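Local structure of nicastrin (Dictyostelium purpureum, 4R12) at residues 33-47 with 168-181. The protein probably serves as an essential subunit of the gamma-secretase complex, the protease that cleaves membrane proteins such as Notch receptors within the membrane. Numbering follows the deposited sequence.
Sequences QFGCSSKHGGNSGIL and AWGAELDSFMQGAI
S37 and S38 meet the chain at 175-177 through their hydroxyls. M177 N donates to S37 OG at 3.0 Å, and S175 N donates to S38 OG at 2.9 Å. S38 N returns a nearly straight bond (171°) to S175 O, its donor standing well above the carbonyl plane. With OG anti to the backbone N (chi1 178°), S37 can also donate along its own chain, to a lone pair of S38 O. Serine suits both places because one short hydroxyl accepts from one chain and donates to the other: S38 OG gives its proton to K39 O, which G42 N reaches from the opposite face. Replacing S37 by alanine is likely to leave M177 N without its acceptor and S38 O without this donor.

Beside them H40 turns its ring edge onto the face of F176 in a T-shaped stack, H40 CD2 lying 4.0 Å above the plane of the F176 ring, over its centre. At the far end of 168-181, I181 N is held by Q33 OE1 at 2.7 Å.

A type II turn from K39 to G42, tied by K39 N to N43 OD1, leads into strand 43-47. Here N43 and G45 pair with L173 and A171 as hydrogen-bonded antiparallel pairs. G42, at phi 87°, is a glycine whose CA lies 3.3 Å from D174 OD1, a spot with no space for a side chain; further along, L47 N donates to W169 O, and L47 CD2 packs on A171 CB at 3.7 Å.

Strands 43-50 and 169-174 belong to the small lobe, 169-174 also pairing antiparallel with 581-586, while the disulfide of C36 with C24 ties the serine loop to strand 21-29. Beyond the regular pairing, side-chain oxygens of S37, S38 and Q33 accept from M177, S175 and I181 N alongside the backbone bond S38 N to S175 O, so the irregular chains remain hydrogen-bonded to each other.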
loop_
_atom_site.group_PDB
_atom_site.type_symbol
_atom_site.label_atom_id
_atom_site.label_comp_id
_atom_site.label_asym_id
_atom_site.label_seq_id
_atom_site.Cartn_x
_atom_site.Cartn_y
_atom_site.Cartn_z
ATOM N N GLN A 33 -3.810 -17.993 -11.023
ATOM C CA GLN A 33 -2.560 -17.278 -10.863
ATOM C C GLN A 33 -2.599 -16.063 -11.757
ATOM O O GLN A 33 -3.344 -16.035 -12.756
ATOM C CB GLN A 33 -1.371 -18.184 -11.221
ATOM C CG GLN A 33 -1.359 -18.610 -12.690
ATOM C CD GLN A 33 -0.330 -19.685 -13.009
ATOM O OE1 GLN A 33 0.503 -20.043 -12.173
ATOM N NE2 GLN A 33 -0.391 -20.214 -14.226
ATOM N N PHE A 34 -1.820 -15.047 -11.394
ATOM C CA PHE A 34 -1.637 -13.897 -12.263
ATOM C C PHE A 34 -0.236 -13.342 -12.085
ATOM O O PHE A 34 0.512 -13.780 -11.207
ATOM C CB PHE A 34 -2.713 -12.817 -12.006
ATOM C CG PHE A 34 -2.706 -12.230 -10.606
ATOM C CD1 PHE A 34 -3.486 -12.786 -9.597
ATOM C CD2 PHE A 34 -1.976 -11.081 -10.321
ATOM C CE1 PHE A 34 -3.512 -12.215 -8.310
ATOM C CE2 PHE A 34 -1.988 -10.510 -9.036
ATOM C CZ PHE A 34 -2.762 -11.087 -8.034
ATOM N N GLY A 35 0.139 -12.409 -12.950
ATOM C CA GLY A 35 1.507 -11.935 -12.964
ATOM C C GLY A 35 2.374 -12.803 -13.856
ATOM O O GLY A 35 1.872 -13.582 -14.681
ATOM N N CYS A 36 3.682 -12.696 -13.672
ATOM C CA CYS A 36 4.627 -13.191 -14.662
ATOM C C CYS A 36 5.722 -14.050 -14.046
ATOM O O CYS A 36 5.966 -14.012 -12.841
ATOM C CB CYS A 36 5.286 -12.021 -15.396
ATOM S SG CYS A 36 4.238 -10.571 -15.672
ATOM N N SER A 37 6.396 -14.796 -14.907
ATOM C CA SER A 37 7.589 -15.525 -14.533
ATOM C C SER A 37 8.449 -15.721 -15.766
ATOM O O SER A 37 7.935 -15.782 -16.879
ATOM C CB SER A 37 7.235 -16.880 -13.917
ATOM O OG SER A 37 8.410 -17.609 -13.606
ATOM N N SER A 38 9.758 -15.801 -15.574
ATOM C CA SER A 38 10.608 -16.294 -16.642
ATOM C C SER A 38 10.566 -17.815 -16.636
ATOM O O SER A 38 10.100 -18.435 -15.671
ATOM C CB SER A 38 12.050 -15.799 -16.481
ATOM O OG SER A 38 12.651 -16.373 -15.338
ATOM N N LYS A 39 11.026 -18.417 -17.725
ATOM C CA LYS A 39 11.266 -19.848 -17.726
ATOM C C LYS A 39 12.429 -20.138 -16.790
ATOM O O LYS A 39 13.195 -19.230 -16.408
ATOM C CB LYS A 39 11.572 -20.359 -19.139
ATOM C CG LYS A 39 10.356 -20.439 -20.064
ATOM C CD LYS A 39 9.473 -21.623 -19.713
ATOM C CE LYS A 39 8.272 -21.766 -20.657
ATOM N NZ LYS A 39 8.521 -21.093 -21.963
ATOM N N HIS A 40 12.550 -21.399 -16.401
ATOM C CA HIS A 40 13.713 -21.846 -15.659
ATOM C C HIS A 40 14.956 -21.549 -16.499
ATOM O O HIS A 40 15.032 -21.964 -17.654
ATOM C CB HIS A 40 13.605 -23.341 -15.340
ATOM C CG HIS A 40 14.609 -23.816 -14.338
ATOM N ND1 HIS A 40 15.719 -24.552 -14.689
ATOM C CD2 HIS A 40 14.671 -23.660 -12.996
ATOM C CE1 HIS A 40 16.421 -24.834 -13.607
ATOM N NE2 HIS A 40 15.806 -24.304 -12.565
ATOM N N GLY A 41 15.902 -20.795 -15.938
ATOM C CA GLY A 41 17.104 -20.429 -16.666
ATOM C C GLY A 41 17.000 -19.097 -17.395
ATOM O O GLY A 41 17.925 -18.691 -18.089
ATOM N N GLY A 42 15.860 -18.429 -17.261
ATOM C CA GLY A 42 15.684 -17.093 -17.813
ATOM C C GLY A 42 15.225 -17.039 -19.261
ATOM O O GLY A 42 15.179 -18.053 -19.954
ATOM N N ASN A 43 14.882 -15.843 -19.721
ATOM C CA ASN A 43 14.425 -15.645 -21.095
ATOM C C ASN A 43 15.295 -14.621 -21.807
ATOM O O ASN A 43 15.602 -13.565 -21.260
ATOM C CB ASN A 43 12.964 -15.183 -21.128
ATOM C CG ASN A 43 11.982 -16.267 -20.714
ATOM O OD1 ASN A 43 12.004 -16.747 -19.579
ATOM N ND2 ASN A 43 11.087 -16.629 -21.625
ATOM N N SER A 44 15.677 -14.924 -23.036
ATOM C CA SER A 44 16.534 -14.033 -23.803
ATOM C C SER A 44 16.018 -13.895 -25.229
ATOM O O SER A 44 15.247 -14.724 -25.691
ATOM C CB SER A 44 17.979 -14.540 -23.804
ATOM O OG SER A 44 18.057 -15.831 -24.385
ATOM N N GLY A 45 16.436 -12.834 -25.911
ATOM C CA GLY A 45 15.999 -12.589 -27.271
ATOM C C GLY A 45 16.523 -11.282 -27.830
ATOM O O GLY A 45 17.187 -10.509 -27.132
ATOM N N ILE A 46 16.225 -11.042 -29.102
ATOM C CA ILE A 46 16.596 -9.800 -29.765
ATOM C C ILE A 46 15.667 -8.663 -29.296
ATOM O O ILE A 46 14.453 -8.850 -29.178
ATOM C CB ILE A 46 16.534 -9.961 -31.306
ATOM C CG1 ILE A 46 17.105 -8.736 -32.019
ATOM C CG2 ILE A 46 15.115 -10.247 -31.772
ATOM C CD1 ILE A 46 18.605 -8.663 -31.988
ATOM N N LEU A 47 16.238 -7.498 -29.003
ATOM C CA LEU A 47 15.428 -6.353 -28.596
ATOM C C LEU A 47 14.660 -5.785 -29.785
ATOM O O LEU A 47 15.242 -5.505 -30.832
ATOM C CB LEU A 47 16.303 -5.268 -27.967
ATOM C CG LEU A 47 17.004 -5.605 -26.649
ATOM C CD1 LEU A 47 17.847 -4.438 -26.192
ATOM C CD2 LEU A 47 15.991 -5.989 -25.583
ATOM N N ALA A 168 23.770 -7.088 -33.529
ATOM C CA ALA A 168 22.624 -6.396 -32.930
ATOM C C ALA A 168 22.494 -6.576 -31.411
ATOM O O ALA A 168 23.251 -7.322 -30.789
ATOM C CB ALA A 168 21.340 -6.853 -33.614
ATOM N N TRP A 169 21.520 -5.888 -30.823
ATOM C CA TRP A 169 21.353 -5.869 -29.370
ATOM C C TRP A 169 20.265 -6.811 -28.858
ATOM O O TRP A 169 19.169 -6.874 -29.418
ATOM C CB TRP A 169 21.040 -4.450 -28.898
ATOM C CG TRP A 169 22.211 -3.533 -28.951
ATOM C CD1 TRP A 169 22.538 -2.670 -29.961
ATOM C CD2 TRP A 169 23.222 -3.384 -27.951
ATOM N NE1 TRP A 169 23.691 -1.991 -29.644
ATOM C CE2 TRP A 169 24.131 -2.413 -28.415
ATOM C CE3 TRP A 169 23.449 -3.982 -26.706
ATOM C CZ2 TRP A 169 25.248 -2.022 -27.677
ATOM C CZ3 TRP A 169 24.558 -3.592 -25.974
ATOM C CH2 TRP A 169 25.443 -2.619 -26.462
ATOM N N GLY A 170 20.572 -7.522 -27.777
ATOM C CA GLY A 170 19.615 -8.415 -27.142
ATOM C C GLY A 170 19.655 -8.293 -25.630
ATOM O O GLY A 170 20.486 -7.565 -25.087
ATOM N N ALA A 171 18.759 -9.004 -24.948
ATOM C CA ALA A 171 18.723 -8.984 -23.485
ATOM C C ALA A 171 18.274 -10.314 -22.905
ATOM O O ALA A 171 17.638 -11.115 -23.583
ATOM C CB ALA A 171 17.807 -7.870 -22.983
ATOM N N GLU A 172 18.619 -10.540 -21.641
ATOM C CA GLU A 172 18.110 -11.686 -20.906
ATOM C C GLU A 172 17.423 -11.230 -19.629
ATOM O O GLU A 172 17.967 -10.432 -18.865
ATOM C CB GLU A 172 19.229 -12.684 -20.577
ATOM C CG GLU A 172 18.805 -13.765 -19.589
ATOM C CD GLU A 172 19.872 -14.824 -19.377
ATOM O OE1 GLU A 172 20.608 -15.126 -20.335
ATOM O OE2 GLU A 172 19.975 -15.355 -18.252
ATOM N N LEU A 173 16.221 -11.754 -19.413
ATOM C CA LEU A 173 15.437 -11.479 -18.221
ATOM C C LEU A 173 15.326 -12.728 -17.335
ATOM O O LEU A 173 14.748 -13.744 -17.738
ATOM C CB LEU A 173 14.031 -10.979 -18.608
ATOM C CG LEU A 173 13.817 -9.575 -19.190
ATOM C CD1 LEU A 173 14.563 -9.351 -20.503
ATOM C CD2 LEU A 173 12.317 -9.290 -19.374
ATOM N N ASP A 174 15.875 -12.645 -16.130
ATOM C CA ASP A 174 15.792 -13.713 -15.136
ATOM C C ASP A 174 14.821 -13.344 -14.020
ATOM O O ASP A 174 15.070 -12.405 -13.258
ATOM C CB ASP A 174 17.166 -13.999 -14.517
ATOM C CG ASP A 174 18.214 -14.329 -15.547
ATOM O OD1 ASP A 174 17.927 -15.142 -16.446
ATOM O OD2 ASP A 174 19.331 -13.776 -15.455
ATOM N N SER A 175 13.721 -14.081 -13.925
ATOM C CA SER A 175 12.777 -13.907 -12.831
ATOM C C SER A 175 11.963 -15.175 -12.674
ATOM O O SER A 175 10.753 -15.180 -12.885
ATOM C CB SER A 175 11.865 -12.693 -13.070
ATOM O OG SER A 175 11.053 -12.868 -14.222
ATOM N N PHE A 176 12.639 -16.263 -12.309
ATOM C CA PHE A 176 11.975 -17.547 -12.171
ATOM C C PHE A 176 11.168 -17.638 -10.888
ATOM O O PHE A 176 11.722 -17.549 -9.796
ATOM C CB PHE A 176 12.965 -18.710 -12.204
ATOM C CG PHE A 176 12.295 -20.046 -12.033
ATOM C CD1 PHE A 176 11.512 -20.570 -13.053
ATOM C CD2 PHE A 176 12.409 -20.755 -10.848
ATOM C CE1 PHE A 176 10.868 -21.786 -12.900
ATOM C CE2 PHE A 176 11.769 -21.984 -10.687
ATOM C CZ PHE A 176 10.999 -22.495 -11.713
ATOM N N MET A 177 9.860 -17.835 -11.042
ATOM C CA MET A 177 8.936 -17.934 -9.921
ATOM C C MET A 177 8.682 -19.390 -9.570
ATOM O O MET A 177 8.152 -20.147 -10.379
ATOM C CB MET A 177 7.617 -17.220 -10.252
ATOM C CG MET A 177 7.792 -15.734 -10.579
ATOM S SD MET A 177 8.214 -14.752 -9.121
ATOM C CE MET A 177 9.482 -13.677 -9.799
ATOM N N GLN A 178 9.073 -19.787 -8.367
ATOM C CA GLN A 178 8.933 -21.183 -7.964
ATOM C C GLN A 178 7.476 -21.595 -7.822
ATOM O O GLN A 178 7.117 -22.716 -8.139
ATOM C CB GLN A 178 9.653 -21.446 -6.650
ATOM C CG GLN A 178 11.148 -21.356 -6.734
ATOM C CD GLN A 178 11.798 -21.931 -5.502
ATOM O OE1 GLN A 178 12.037 -23.139 -5.420
ATOM N NE2 GLN A 178 12.067 -21.075 -4.524
ATOM N N GLY A 179 6.643 -20.679 -7.344
ATOM C CA GLY A 179 5.237 -20.971 -7.139
ATOM C C GLY A 179 4.413 -20.830 -8.406
ATOM O O GLY A 179 4.640 -19.931 -9.218
ATOM N N ALA A 180 3.437 -21.711 -8.566
ATOM C CA ALA A 180 2.685 -21.772 -9.806
ATOM C C ALA A 180 1.342 -22.448 -9.599
ATOM O O ALA A 180 1.101 -23.060 -8.556
ATOM C CB ALA A 180 3.491 -22.513 -10.869
ATOM N N ILE A 181 0.470 -22.264 -10.564
ATOM C CA ILE A 181 -0.793 -22.956 -10.653
ATOM C C ILE A 181 -1.894 -22.409 -9.790
ATOM O O ILE A 181 -2.794 -21.823 -10.273
ATOM C CB ILE A 181 -0.609 -24.454 -10.436
ATOM C CG1 ILE A 181 0.337 -24.966 -11.500
ATOM C CG2 ILE A 181 -1.925 -25.170 -10.510
ATOM C CD1 ILE A 181 0.877 -26.323 -11.210
HETATM O O HOH W 1 7.220 -20.707 -12.748
#